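PDB 3QFH: epidermin leader peptide processing serine protease EpiP, which probably cleaves the leader peptide from the precursor of the lantibiotic epidermin, acting as a subtilisin-like serine endopeptidase. Local coordinates for residues K57-K60 and M61-N64; V168-V171 and N172-G176; G417-K420 and N421-P424; D434-K437 and A438-A442. All coordinates share one frame; numbering follows the deposited sequence. Where two conformers were deposited one is given.

Contact 1 (K57-K60 and M61-N64); sequences KMTK and MHAN
Thr59 is the N-cap of helix 60-66, its OG1 taking the N-H of His62 at the point where strand 53-59 of the propeptide-like region passes into the helix. This capping bond, His62 N to Thr59 OG1, is 3.1 Å long, with an N-H...O angle of 158°. A chi1 of 64° sets OG1 between the backbone N and the carbonyl carbon of Thr59, which turns the hydroxyl to the first turn of the helix. Next to it the main-chain bonds take over: Ala63 N donates to Thr59 O at 2.9 Å and Asn64 N to Lys60 O.

The close-packed part lies on the buried flank. Met58, extended beyond CG, carries its thioether alongside the helix, and its CE rests 3.7 Å from Ala63 CA and 3.9 Å from Ala63 CB. Tyr23 of strand 20-27 touches both Met58 and Ala63, and Phe249 also meets Ala63, so this flank faces the mixed sheet.

The rest is looser: Lys60, Met61 and His62 are exposed, and the side chain of His62 approaches a bound sulfate, probably from the crystallisation liquor. One water bridges strand and helix, accepting from Thr59 N at 3.1 Å and, weakly, from His62 ND1 at 2.7 Å.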
# COMPACT_ATOMS: atom_id res chain seq x y z
N LYS A 57 18.62 -17.12 8.96
CA LYS A 57 19.94 -16.81 8.51
C LYS A 57 20.73 -18.12 8.67
O LYS A 57 20.83 -18.65 9.78
CB LYS A 57 20.53 -15.66 9.33
CG LYS A 57 21.73 -15.03 8.68
CD LYS A 57 22.27 -13.81 9.44
CE LYS A 57 23.46 -13.23 8.70
NZ LYS A 57 24.13 -12.11 9.43
N MET A 58 21.22 -18.66 7.57
CA MET A 58 21.97 -19.92 7.61
C MET A 58 22.89 -20.12 6.40
O MET A 58 22.76 -19.43 5.39
CB MET A 58 21.02 -21.11 7.76
CG MET A 58 19.90 -21.19 6.75
SD MET A 58 18.69 -22.51 7.12
CE MET A 58 17.43 -22.13 5.92
N THR A 59 23.84 -21.05 6.53
CA THR A 59 24.76 -21.36 5.43
C THR A 59 23.98 -22.04 4.32
O THR A 59 22.87 -22.53 4.55
CB THR A 59 25.91 -22.32 5.87
OG1 THR A 59 25.37 -23.59 6.27
CG2 THR A 59 26.72 -21.71 7.02
N LYS A 60 24.55 -22.08 3.12
CA LYS A 60 23.85 -22.71 2.01
C LYS A 60 23.74 -24.22 2.28
O LYS A 60 22.79 -24.86 1.86
CB LYS A 60 24.53 -22.46 0.66
CG LYS A 60 23.60 -22.81 -0.53
CD LYS A 60 24.31 -22.74 -1.88
CE LYS A 60 25.24 -23.94 -2.08
NZ LYS A 60 25.88 -23.93 -3.43
N MET A 61 24.72 -24.76 3.00
CA MET A 61 24.73 -26.18 3.37
C MET A 61 23.58 -26.53 4.32
O MET A 61 22.95 -27.58 4.17
CB MET A 61 26.07 -26.55 4.01
CG MET A 61 27.25 -26.46 3.07
SD MET A 61 27.27 -27.75 1.82
CE MET A 61 27.69 -29.20 2.80
N HIS A 62 23.33 -25.68 5.31
CA HIS A 62 22.22 -25.92 6.25
C HIS A 62 20.88 -25.62 5.58
O HIS A 62 19.89 -26.28 5.88
CB HIS A 62 22.35 -25.13 7.57
CG HIS A 62 23.43 -25.64 8.48
ND1 HIS A 62 24.53 -24.90 8.82
CD2 HIS A 62 23.57 -26.84 9.10
CE1 HIS A 62 25.31 -25.61 9.62
NE2 HIS A 62 24.75 -26.79 9.80
N ALA A 63 20.85 -24.66 4.67
CA ALA A 63 19.63 -24.37 3.93
C ALA A 63 19.21 -25.61 3.13
O ALA A 63 18.04 -25.99 3.11
CB ALA A 63 19.82 -23.19 3.02
N ASN A 64 20.19 -26.26 2.52
CA ASN A 64 19.93 -27.46 1.72
C ASN A 64 19.49 -28.65 2.55
O ASN A 64 18.61 -29.38 2.15
CB ASN A 64 21.13 -27.78 0.82
CG ASN A 64 21.16 -26.91 -0.42
OD1 ASN A 64 22.05 -26.08 -0.60
ND2 ASN A 64 20.15 -27.05 -1.25
O HOH W 1 23.73 -22.38 9.33

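Contact 2 (V168-V171 and N172-G176); sequences VHDV and NDRKG
Asp170 and Arg174 form a two-pronged salt bridge across four residues of loop. The guanidinium approaches end-on: NH1 of Arg174 donates to Asp170 OD2 at 2.8 Å, and NH2 of Arg174 to Asp170 OD1 at 2.9 Å, both nearly straight. Each oxygen lies close to the guanidinium plane, yet both donors stand above the carboxylate plane, and the two flat groups are turned 29° apart. The pair is thus twisted rather than coplanar. Arg174 reaches back by a bend at chi2 (69°), while the chi1 of Asp170 (180°), with CG opposite its own N, sends the carboxylate forward along the chain to meet Asn172 N and the guanidinium.

Hydrogen bonds to the main chain fix this bridge to the loop. Asp170 OD1 also accepts from Asn172 N at 3.2 Å, met nearly along its C-O axis, so two donors grip that oxygen. NH2 of Arg174 in turn gives a second bond to Asn172 O at 2.8 Å, tying the guanidinium to the chain it spans. A water accepts from Val171 N.

Val171 is buried, its side chain touching Phe144 and Ser148 and turning away from the polar cluster.

Further along, Asp173 OD1 accepts from Gly176 N at 2.8 Å and is also bonded to Thr131 OG1, while OD2 is bonded to Thr179 OG1. The bond to Gly176 makes an Asx motif leading into helix 177-186, whose first residue, His177, belongs to the probable Ser-His-Asp catalytic triad of the subtilisin-like fold.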
# COMPACT_ATOMS: atom_id res chain seq x y z
N VAL A 168 8.67 -1.68 19.20
CA VAL A 168 7.33 -1.83 18.63
C VAL A 168 6.55 -0.54 18.38
O VAL A 168 5.81 -0.47 17.43
CB VAL A 168 6.46 -2.81 19.47
CG1 VAL A 168 4.97 -2.67 19.15
CG2 VAL A 168 6.94 -4.23 19.25
N HIS A 169 6.71 0.48 19.22
CA HIS A 169 5.97 1.72 19.02
C HIS A 169 6.70 2.79 18.21
O HIS A 169 6.14 3.85 17.98
CB HIS A 169 5.54 2.31 20.37
CG HIS A 169 4.64 1.42 21.16
ND1 HIS A 169 3.39 1.05 20.72
CD2 HIS A 169 4.79 0.87 22.39
CE1 HIS A 169 2.81 0.29 21.63
NE2 HIS A 169 3.64 0.16 22.65
N ASP A 170 7.93 2.54 17.79
CA ASP A 170 8.69 3.55 17.03
C ASP A 170 8.25 3.57 15.58
O ASP A 170 8.74 2.79 14.76
CB ASP A 170 10.20 3.28 17.10
CG ASP A 170 11.02 4.32 16.31
OD1 ASP A 170 10.44 5.20 15.64
OD2 ASP A 170 12.27 4.25 16.35
N VAL A 171 7.31 4.46 15.26
CA VAL A 171 6.86 4.57 13.87
C VAL A 171 7.25 5.89 13.24
O VAL A 171 6.64 6.29 12.25
CB VAL A 171 5.35 4.33 13.70
CG1 VAL A 171 5.00 2.88 14.12
CG2 VAL A 171 4.51 5.36 14.44
N ASN A 172 8.26 6.57 13.80
CA ASN A 172 8.75 7.82 13.21
C ASN A 172 9.17 7.56 11.76
O ASN A 172 9.73 6.51 11.45
CB ASN A 172 9.93 8.39 14.00
CG ASN A 172 9.51 9.00 15.33
OD1 ASN A 172 8.34 8.94 15.72
ND2 ASN A 172 10.47 9.60 16.04
N ASP A 173 8.88 8.52 10.89
CA ASP A 173 9.20 8.41 9.47
C ASP A 173 10.62 8.91 9.23
O ASP A 173 10.93 10.04 9.55
CB ASP A 173 8.22 9.29 8.71
CG ASP A 173 8.23 9.06 7.21
OD1 ASP A 173 8.98 8.22 6.71
OD2 ASP A 173 7.45 9.74 6.53
N ARG A 174 11.48 8.06 8.68
CA ARG A 174 12.83 8.45 8.33
C ARG A 174 12.90 8.94 6.90
O ARG A 174 13.66 9.84 6.59
CB ARG A 174 13.82 7.29 8.46
CG ARG A 174 14.30 6.92 9.87
CD ARG A 174 13.21 6.30 10.73
NE ARG A 174 13.77 5.59 11.88
CZ ARG A 174 13.08 5.23 12.96
NH1 ARG A 174 13.70 4.58 13.94
NH2 ARG A 174 11.80 5.53 13.10
N LYS A 175 12.10 8.33 6.02
CA LYS A 175 12.15 8.65 4.58
C LYS A 175 11.23 9.77 4.13
O LYS A 175 11.60 10.53 3.24
CB LYS A 175 11.85 7.39 3.76
CG LYS A 175 12.91 6.34 3.86
CD LYS A 175 12.71 5.27 2.82
CE LYS A 175 13.85 4.32 2.81
NZ LYS A 175 13.73 3.37 1.68
N GLY A 176 10.02 9.83 4.69
CA GLY A 176 9.07 10.90 4.36
C GLY A 176 7.83 10.51 3.58
O GLY A 176 6.84 11.23 3.58
O HOH W 2 6.30 6.99 16.70

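Contact 3 (G417-K420 and N421-P424); sequences GTSK and NNKP
Ser419 points its CB toward the chain that follows, and its hydroxyl is near both the backbone N of Asn421 and the amide of Asn422. With OG anti to the backbone N (chi1 160°), the oxygen sits beside the carbonyl carbon and reaches ahead along the chain. There it accepts from Asn421 N at 3.2 Å, with an N-H...O angle of 148°, a serine side-chain to backbone bond spanning two residues.

The two asparagines approach this hydroxyl differently. Asn421 comes with its aliphatic part, CB lying 3.5 Å from Ser419 OG. Asn422 instead swings its amide back, and OD1 comes to 3.4 Å from Ser419 CB. The principal partner of that OD1 lies elsewhere: it accepts from Glu432 N, while the backbone of Ser419 also bonds to Glu432. A water accepts from Asn422 ND2 at 2.8 Å and lies 3.1 Å from Ser419 OG, linking the two side chains.

Further on, Lys423 folds back by its bend at chi2 (-66°), and NZ donates to Asn421 O at 2.9 Å from above the carbonyl plane. A cis peptide bond then precedes Pro424, the N-cap residue of helix 425-428.

No apolar side-chain contact joins the two halves of this surface loop between helices 406-416 and 425-428, so its shape probably depends on polar bonds and one water, with Asn422 fastening it to the chain at Glu432.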
# COMPACT_ATOMS: atom_id res chain seq x y z
N GLY A 417 -19.60 4.99 -6.62
CA GLY A 417 -18.58 5.89 -6.07
C GLY A 417 -17.54 6.37 -7.06
O GLY A 417 -16.50 6.86 -6.66
N THR A 418 -17.81 6.22 -8.35
CA THR A 418 -16.88 6.68 -9.36
C THR A 418 -17.62 7.46 -10.43
O THR A 418 -18.84 7.38 -10.55
CB THR A 418 -16.15 5.51 -10.08
OG1 THR A 418 -17.03 4.88 -11.01
CG2 THR A 418 -15.59 4.46 -9.08
N SER A 419 -16.86 8.23 -11.19
CA SER A 419 -17.34 8.94 -12.34
C SER A 419 -17.52 7.90 -13.46
O SER A 419 -16.78 6.91 -13.50
CB SER A 419 -16.28 9.97 -12.76
OG SER A 419 -16.44 10.39 -14.10
N LYS A 420 -18.49 8.10 -14.34
CA LYS A 420 -18.70 7.21 -15.46
C LYS A 420 -18.37 7.91 -16.77
O LYS A 420 -18.99 7.66 -17.79
CB LYS A 420 -20.12 6.61 -15.44
CG LYS A 420 -20.27 5.59 -14.29
CD LYS A 420 -21.54 4.78 -14.36
CE LYS A 420 -21.53 3.68 -13.28
NZ LYS A 420 -22.72 2.79 -13.33
N ASN A 421 -17.36 8.77 -16.73
CA ASN A 421 -16.89 9.49 -17.91
C ASN A 421 -15.51 9.01 -18.36
O ASN A 421 -15.00 9.48 -19.36
CB ASN A 421 -16.80 10.98 -17.58
CG ASN A 421 -18.15 11.60 -17.28
OD1 ASN A 421 -19.16 11.25 -17.88
ND2 ASN A 421 -18.17 12.57 -16.38
N ASN A 422 -14.92 8.08 -17.60
CA ASN A 422 -13.55 7.59 -17.85
C ASN A 422 -13.55 6.21 -18.46
O ASN A 422 -14.18 5.28 -17.93
CB ASN A 422 -12.78 7.52 -16.53
CG ASN A 422 -13.10 8.66 -15.59
OD1 ASN A 422 -13.78 8.47 -14.59
ND2 ASN A 422 -12.68 9.87 -15.95
N LYS A 423 -12.82 6.06 -19.56
CA LYS A 423 -12.71 4.80 -20.28
C LYS A 423 -11.40 4.76 -21.06
O LYS A 423 -10.84 5.80 -21.35
CB LYS A 423 -13.89 4.61 -21.24
CG LYS A 423 -14.06 5.65 -22.34
CD LYS A 423 -14.40 7.04 -21.78
CE LYS A 423 -15.10 7.95 -22.81
NZ LYS A 423 -15.65 9.19 -22.16
N PRO A 424 -10.92 3.56 -21.42
CA PRO A 424 -11.48 2.24 -21.21
C PRO A 424 -11.22 1.65 -19.84
O PRO A 424 -10.41 2.17 -19.08
CB PRO A 424 -10.78 1.39 -22.28
CG PRO A 424 -9.52 2.03 -22.50
CD PRO A 424 -9.74 3.50 -22.30
O HOH W 3 -13.68 11.86 -14.22

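Contact 4 (D434-K437 and A438-A442); sequences DVYK and ALNVA
Asn440 lays its amide nitrogen over the face of the Tyr436 ring, 3.4 Å above its centre, while donating to the carbonyl of the same tyrosine. The bond from Asn440 ND2 to Tyr436 O is 2.7 Å long, and ring and amide planes stand 47° apart. ND2 has a second acceptor in Asp117 OD2, and Asn440 OD1 accepts from Asn443 ND2, so both ends of the amide are satisfied. A chi1 of 179° in Tyr436 brings the ring under Asn440 ND2.

At the start of helix 435-439, Asp434 is the N-cap: its OD2 accepts from Lys437 N at 3.2 Å, from above the carboxylate plane. Ala438 N then donates to Asp434 O and Leu439 N to Val435 O, both 3.1 Å. At the far end Asn440 N turns to Lys437 O at 3.0 Å, an i to i+3 bond. Tyr400 OH bonds to Ala438 O and Val441 N.

On the buried side Val435 CG1 packs 3.9 Å from Leu439 CD1, both touching Leu395 of helix 382-400. Side chains therefore supply bonds at both ends of this short helix, and ND2 of Asn440, donating to two acceptors with the ring face packed under it, probably has its amide's rotation fixed.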
# COMPACT_ATOMS: atom_id res chain seq x y z
N ASP A 434 -15.17 9.30 -7.00
CA ASP A 434 -16.05 10.47 -6.77
C ASP A 434 -16.72 10.27 -5.40
O ASP A 434 -17.71 9.54 -5.25
CB ASP A 434 -17.09 10.64 -7.88
CG ASP A 434 -17.91 11.95 -7.75
OD1 ASP A 434 -18.51 12.36 -8.79
OD2 ASP A 434 -17.97 12.57 -6.66
N VAL A 435 -16.12 10.91 -4.40
CA VAL A 435 -16.54 10.77 -3.01
C VAL A 435 -17.90 11.41 -2.78
O VAL A 435 -18.70 10.91 -1.98
CB VAL A 435 -15.45 11.34 -2.06
CG1 VAL A 435 -15.91 11.33 -0.60
CG2 VAL A 435 -14.15 10.54 -2.24
N TYR A 436 -18.19 12.48 -3.50
CA TYR A 436 -19.49 13.12 -3.34
C TYR A 436 -20.60 12.13 -3.72
O TYR A 436 -21.59 11.97 -2.99
CB TYR A 436 -19.58 14.39 -4.16
CG TYR A 436 -20.90 15.08 -4.07
CD1 TYR A 436 -21.17 15.96 -3.02
CD2 TYR A 436 -21.88 14.89 -5.04
CE1 TYR A 436 -22.39 16.61 -2.93
CE2 TYR A 436 -23.10 15.54 -4.96
CZ TYR A 436 -23.35 16.40 -3.90
OH TYR A 436 -24.55 17.05 -3.82
N LYS A 437 -20.42 11.46 -4.86
CA LYS A 437 -21.40 10.46 -5.28
C LYS A 437 -21.50 9.31 -4.27
O LYS A 437 -22.60 8.88 -3.93
CB LYS A 437 -21.07 9.88 -6.66
CG LYS A 437 -21.39 10.81 -7.83
CD LYS A 437 -21.22 10.07 -9.18
CE LYS A 437 -21.43 11.00 -10.37
NZ LYS A 437 -22.82 11.56 -10.46
N ALA A 438 -20.36 8.81 -3.80
CA ALA A 438 -20.34 7.67 -2.86
C ALA A 438 -21.11 7.96 -1.56
O ALA A 438 -21.73 7.05 -1.00
CB ALA A 438 -18.90 7.29 -2.54
N LEU A 439 -21.09 9.20 -1.11
CA LEU A 439 -21.79 9.59 0.11
C LEU A 439 -23.25 9.99 -0.11
O LEU A 439 -23.97 10.20 0.84
CB LEU A 439 -21.05 10.75 0.79
CG LEU A 439 -19.62 10.43 1.22
CD1 LEU A 439 -18.93 11.65 1.82
CD2 LEU A 439 -19.60 9.28 2.19
N ASN A 440 -23.71 10.06 -1.35
CA ASN A 440 -25.08 10.49 -1.58
C ASN A 440 -25.97 9.47 -2.30
O ASN A 440 -26.91 9.86 -2.99
CB ASN A 440 -25.04 11.83 -2.32
CG ASN A 440 -24.59 12.96 -1.43
OD1 ASN A 440 -25.31 13.35 -0.53
ND2 ASN A 440 -23.39 13.49 -1.67
N VAL A 441 -25.69 8.18 -2.11
CA VAL A 441 -26.49 7.13 -2.77
C VAL A 441 -27.95 7.16 -2.29
O VAL A 441 -28.85 6.86 -3.06
CB VAL A 441 -25.90 5.73 -2.53
CG1 VAL A 441 -26.77 4.66 -3.20
CG2 VAL A 441 -24.46 5.68 -3.08
N ALA A 442 -28.18 7.54 -1.04
CA ALA A 442 -29.54 7.63 -0.52
C ALA A 442 -30.25 8.88 -1.06
O ALA A 442 -31.47 8.95 -1.00
CB ALA A 442 -29.55 7.62 1.01

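In the fold
From the N terminus, contact 1 comes first, at the turn from strand 53-59 into helix 60-66 in the propeptide-like region, whose mixed sheet also includes strand 249-250 from the subtilase region. Contact 2 follows in that second region, in the loop between strand 149-150 and helix 177-186, its centre about 33 Å from that of contact 1. Contact 3 shapes the loop joining helices 406-416 and 425-428, and contact 4 forms helix 435-439 near the C terminus. All four are local and run in series, none nesting or crossing. Contacts 3 and 4 alone touch: Gly417 O lies 2.8 Å from Asp434 N, a probable hydrogen bond. Contact 1 lies across the chain's centre from both.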